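Local atomic coordinates of Tae4 (Agrobacterium tumefaciens, PDB entry 6IJF), a protein that probably acts as a peptidoglycan amidase effector delivered by the type VI secretion system into rival bacteria. Residues 8-13 / 18-23; 55-60 / 73-78. All coordinates share one frame; numbering follows the deposited sequence.

Contact 1: residues 8-13 / 18-23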
# COMPACT_ATOMS: atom_id res chain seq x y z
N THR C 8 -6.01 -28.97 -8.41
CA THR C 8 -6.76 -28.99 -9.70
C THR C 8 -7.66 -27.76 -9.75
O THR C 8 -7.65 -27.05 -10.75
CB THR C 8 -7.56 -30.29 -9.85
OG1 THR C 8 -6.62 -31.37 -9.84
CG2 THR C 8 -8.40 -30.32 -11.10
N LEU C 9 -8.43 -27.53 -8.69
CA LEU C 9 -9.35 -26.37 -8.59
C LEU C 9 -8.59 -25.06 -8.83
O LEU C 9 -9.04 -24.26 -9.66
CB LEU C 9 -9.95 -26.40 -7.18
CG LEU C 9 -11.12 -25.45 -6.99
CD1 LEU C 9 -12.28 -25.81 -7.93
CD2 LEU C 9 -11.57 -25.50 -5.53
N TYR C 10 -7.44 -24.89 -8.17
CA TYR C 10 -6.61 -23.66 -8.23
C TYR C 10 -6.04 -23.47 -9.63
O TYR C 10 -6.11 -22.35 -10.21
CB TYR C 10 -5.50 -23.73 -7.18
CG TYR C 10 -4.81 -22.41 -6.93
CD1 TYR C 10 -3.74 -21.97 -7.70
CD2 TYR C 10 -5.24 -21.59 -5.90
CE1 TYR C 10 -3.10 -20.76 -7.44
CE2 TYR C 10 -4.63 -20.38 -5.63
CZ TYR C 10 -3.56 -19.96 -6.41
OH TYR C 10 -3.03 -18.74 -6.11
N SER C 11 -5.50 -24.54 -10.21
CA SER C 11 -4.96 -24.53 -11.60
C SER C 11 -6.06 -24.09 -12.58
O SER C 11 -5.70 -23.56 -13.64
CB SER C 11 -4.42 -25.89 -12.00
OG SER C 11 -5.50 -26.79 -12.29
N ASN C 12 -7.34 -24.32 -12.28
CA ASN C 12 -8.46 -23.97 -13.20
C ASN C 12 -9.05 -22.58 -12.92
O ASN C 12 -10.02 -22.20 -13.63
CB ASN C 12 -9.54 -25.05 -13.14
CG ASN C 12 -9.13 -26.30 -13.89
OD1 ASN C 12 -9.45 -27.43 -13.49
ND2 ASN C 12 -8.48 -26.10 -15.03
N TYR C 13 -8.55 -21.86 -11.92
CA TYR C 13 -9.18 -20.59 -11.45
C TYR C 13 -8.60 -19.41 -12.24
O TYR C 13 -7.39 -19.17 -12.22
CB TYR C 13 -9.00 -20.41 -9.94
CG TYR C 13 -9.50 -19.07 -9.43
CD1 TYR C 13 -10.84 -18.87 -9.13
CD2 TYR C 13 -8.64 -18.00 -9.29
CE1 TYR C 13 -11.30 -17.65 -8.70
CE2 TYR C 13 -9.09 -16.77 -8.82
CZ TYR C 13 -10.43 -16.59 -8.53
OH TYR C 13 -10.85 -15.35 -8.14
N PRO C 18 -3.86 -8.84 -11.73
CA PRO C 18 -2.80 -8.84 -12.73
C PRO C 18 -1.44 -9.36 -12.25
O PRO C 18 -0.62 -9.69 -13.08
CB PRO C 18 -2.69 -7.35 -13.10
CG PRO C 18 -4.09 -6.83 -12.87
CD PRO C 18 -4.52 -7.53 -11.60
N SER C 19 -1.19 -9.37 -10.95
CA SER C 19 0.07 -9.90 -10.38
C SER C 19 0.08 -11.43 -10.41
O SER C 19 1.14 -11.98 -10.18
CB SER C 19 0.33 -9.40 -8.99
OG SER C 19 -0.50 -10.04 -8.01
N HIS C 20 -1.07 -12.08 -10.56
CA HIS C 20 -1.24 -13.54 -10.36
C HIS C 20 -0.93 -14.28 -11.66
O HIS C 20 -1.29 -13.82 -12.73
CB HIS C 20 -2.67 -13.85 -9.90
CG HIS C 20 -2.87 -15.24 -9.43
ND1 HIS C 20 -3.17 -16.28 -10.29
CD2 HIS C 20 -2.80 -15.77 -8.18
CE1 HIS C 20 -3.27 -17.39 -9.59
NE2 HIS C 20 -3.08 -17.09 -8.29
N PRO C 21 -0.28 -15.46 -11.61
CA PRO C 21 0.00 -16.22 -12.83
C PRO C 21 -1.24 -16.55 -13.68
O PRO C 21 -1.12 -16.67 -14.86
CB PRO C 21 0.59 -17.54 -12.31
CG PRO C 21 1.07 -17.26 -10.92
CD PRO C 21 0.23 -16.11 -10.40
N ASN C 22 -2.41 -16.69 -13.06
CA ASN C 22 -3.67 -17.07 -13.76
C ASN C 22 -4.53 -15.83 -14.03
O ASN C 22 -5.76 -16.04 -14.20
CB ASN C 22 -4.55 -18.03 -12.95
CG ASN C 22 -3.95 -19.38 -12.67
OD1 ASN C 22 -3.09 -19.84 -13.42
ND2 ASN C 22 -4.41 -20.03 -11.60
N TYR C 23 -3.97 -14.61 -14.05
CA TYR C 23 -4.74 -13.39 -14.39
C TYR C 23 -5.47 -13.56 -15.73
O TYR C 23 -4.87 -13.94 -16.74
CB TYR C 23 -3.88 -12.13 -14.48
CG TYR C 23 -4.60 -10.87 -14.94
CD1 TYR C 23 -5.67 -10.34 -14.22
CD2 TYR C 23 -4.18 -10.18 -16.07
CE1 TYR C 23 -6.31 -9.17 -14.64
CE2 TYR C 23 -4.81 -9.01 -16.49
CZ TYR C 23 -5.87 -8.49 -15.77
OH TYR C 23 -6.50 -7.33 -16.16
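Tyr-10 and His-20 approach from opposite directions, and OH of Tyr-10 comes to the edge of the imidazole. Tyr-10 leaves the last turn of helix 6-11, and its CG lies anti to the backbone N (chi1 -166°). This carries the ring toward the loop 18-23. OH of Tyr-10 sits 2.7 Å from NE2 of His-20, near the imidazole plane. The hydrogen bond is almost straight, at 172°, and either atom could be the donor. The rings are oblique, with their planes at 52°.

The other ring nitrogen is also used. Backbone N of Asn-22 donates to ND1 of His-20 over 2.9 Å, from somewhat out of the ring plane. CD of Pro-21 lies over one face of the imidazole, 3.3 Å above the plane. The ring is therefore held at both nitrogens and on a face. Residues 20-23 form a type I turn that carries Asn-22 toward the end of the helix.

Asn-22 meets backbone rather than side chains. Its CB lies 3.1 Å from O of Tyr-13. Its ND2 is 3.2 Å from O of Tyr-10 and equally far from O of Tyr-13. Tyr-13 turns its own ring elsewhere. Its OH is hydrogen-bonded to OG of Ser-147, and its ring touches Asp-134, part of a possible Cys-His-Asp triad.

Arg-137 makes a cation-pi contact with Tyr-10, and a basic side chain of another protein's chain packs on His-20. Since ND1 accepts a hydrogen bond, a doubly protonated imidazole is unlikely, and these nearby positive charges would probably disfavour it further. The chemistry implies a polar closure of the loop, directed by one buried histidine with both nitrogens engaged.

Contact 2: residues 55-60 / 73-78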
# COMPACT_ATOMS: atom_id res chain seq x y z
N ALA C 55 -13.74 -22.34 -12.08
CA ALA C 55 -12.75 -23.23 -11.45
C ALA C 55 -13.39 -24.61 -11.18
O ALA C 55 -12.74 -25.65 -11.50
CB ALA C 55 -12.19 -22.60 -10.20
N PHE C 56 -14.60 -24.63 -10.63
CA PHE C 56 -15.33 -25.89 -10.30
C PHE C 56 -15.70 -26.64 -11.59
O PHE C 56 -15.32 -27.82 -11.74
CB PHE C 56 -16.53 -25.61 -9.40
CG PHE C 56 -16.17 -25.58 -7.93
CD1 PHE C 56 -16.02 -26.75 -7.22
CD2 PHE C 56 -15.88 -24.39 -7.28
CE1 PHE C 56 -15.65 -26.75 -5.87
CE2 PHE C 56 -15.51 -24.37 -5.94
CZ PHE C 56 -15.42 -25.56 -5.24
N VAL C 57 -16.37 -25.96 -12.51
CA VAL C 57 -16.80 -26.55 -13.81
C VAL C 57 -15.59 -27.20 -14.49
O VAL C 57 -15.69 -28.36 -14.85
CB VAL C 57 -17.43 -25.50 -14.71
CG1 VAL C 57 -17.57 -26.00 -16.14
CG2 VAL C 57 -18.76 -25.06 -14.16
N LYS C 58 -14.48 -26.48 -14.63
CA LYS C 58 -13.30 -27.02 -15.38
C LYS C 58 -12.67 -28.17 -14.60
O LYS C 58 -11.92 -28.96 -15.22
CB LYS C 58 -12.28 -25.91 -15.65
CG LYS C 58 -12.73 -24.95 -16.73
CD LYS C 58 -11.61 -24.05 -17.13
CE LYS C 58 -12.08 -23.01 -18.12
NZ LYS C 58 -10.93 -22.22 -18.61
N SER C 59 -12.97 -28.29 -13.30
CA SER C 59 -12.46 -29.41 -12.46
C SER C 59 -13.49 -30.55 -12.48
O SER C 59 -13.31 -31.48 -11.72
CB SER C 59 -12.13 -28.95 -11.06
OG SER C 59 -11.23 -27.85 -11.08
N GLY C 60 -14.55 -30.45 -13.29
CA GLY C 60 -15.54 -31.53 -13.49
C GLY C 60 -16.66 -31.48 -12.47
O GLY C 60 -17.34 -32.49 -12.29
N GLY C 73 -17.45 -22.94 -26.11
CA GLY C 73 -16.20 -23.68 -25.88
C GLY C 73 -16.46 -25.07 -25.31
O GLY C 73 -17.60 -25.53 -25.30
N PRO C 74 -15.43 -25.77 -24.81
CA PRO C 74 -15.58 -27.14 -24.33
C PRO C 74 -16.60 -27.28 -23.18
O PRO C 74 -17.08 -28.36 -23.01
CB PRO C 74 -14.18 -27.56 -23.90
CG PRO C 74 -13.24 -26.55 -24.53
CD PRO C 74 -14.04 -25.29 -24.71
N TYR C 75 -16.94 -26.19 -22.46
CA TYR C 75 -17.83 -26.23 -21.26
C TYR C 75 -19.15 -25.50 -21.55
O TYR C 75 -19.91 -25.19 -20.59
CB TYR C 75 -17.09 -25.67 -20.04
CG TYR C 75 -15.80 -26.39 -19.78
CD1 TYR C 75 -15.78 -27.64 -19.18
CD2 TYR C 75 -14.60 -25.86 -20.21
CE1 TYR C 75 -14.59 -28.32 -18.96
CE2 TYR C 75 -13.41 -26.54 -20.03
CZ TYR C 75 -13.40 -27.77 -19.41
OH TYR C 75 -12.21 -28.41 -19.28
N ALA C 76 -19.48 -25.29 -22.84
CA ALA C 76 -20.78 -24.71 -23.24
C ALA C 76 -21.92 -25.50 -22.57
O ALA C 76 -21.82 -26.72 -22.48
CB ALA C 76 -20.93 -24.68 -24.74
N GLY C 77 -22.92 -24.81 -22.03
CA GLY C 77 -24.06 -25.43 -21.33
C GLY C 77 -23.81 -25.60 -19.84
O GLY C 77 -24.81 -25.77 -19.13
N LYS C 78 -22.57 -25.58 -19.34
CA LYS C 78 -22.34 -25.79 -17.88
C LYS C 78 -22.77 -24.54 -17.10
O LYS C 78 -22.74 -23.45 -17.67
CB LYS C 78 -20.87 -26.16 -17.61
CG LYS C 78 -20.42 -27.46 -18.24
CD LYS C 78 -21.08 -28.67 -17.59
CE LYS C 78 -20.47 -29.97 -18.07
NZ LYS C 78 -21.24 -31.12 -17.57
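Tyr-75 lays its side chain against Val-57 and Lys-58 at the end of helix 48-58. CB of Tyr-75 starts 3.9 Å from CG1 of Val-57. The same methyl runs on beside the root of the ring, with CG1 of Val-57 also 3.9 Å from CD1 of Tyr-75. It approaches obliquely.

Further out the ring passes to Lys-58. CE2 of Tyr-75 is 3.7 Å from CG of Lys-58, which stands over one ring face. This is a CH-pi contact, 23° off the ring normal. CE1 of Tyr-75 is 4.0 Å from CA of Lys-58. OH ends in the neighbourhood of the Lys-58 carbonyl, with O at 4.1 Å. CB of Pro-74 lies over the opposite face, so the ring is sandwiched between helix and loop.

Lys-58 crosses the ring at about a right angle. Its chain is extended beyond CG, and NZ ends in a salt bridge with Glu-32. Of the lysine side chain, the ring meets CG, near its root, while the charged end lies with Glu-32. CG1 of Val-57 has a second partner in Lys-78, whose CB is 3.6 Å away. The chain of Lys-78 then bends at chi2 (-69°) and its end leads away from the helix.

The contact is apolar and lies toward the surface. A Schellman motif with Gly-60 ends the helix just beyond it. Two turns, 73-76 and 75-78, shape the connection between the short antiparallel strands 68-69 and 79-80, and so set this hairpin-like loop against helix 48-58. Helix 6-11 packs on the same helix through Ala-55 and Phe-56, and on Ser-59 just after it.

Both contacts are partly buried and set a loop against the end of a helix, but their chemistry differs. Contact 1 is polar, directed by a histidine and a tyrosine hydroxyl. Contact 2 is apolar, made by a valine methyl, the aliphatic part of lysines and a tyrosine ring. Contact 1 lies nearer the centre of the chain, and its loop also meets another protein. Contact 2 lies further out and touches no other chain of the assembly. The two helices themselves join the contacts. Leu-9 packs on Ala-55, Phe-56 and Ser-59. Along the chain, contact 1 closes before contact 2 opens.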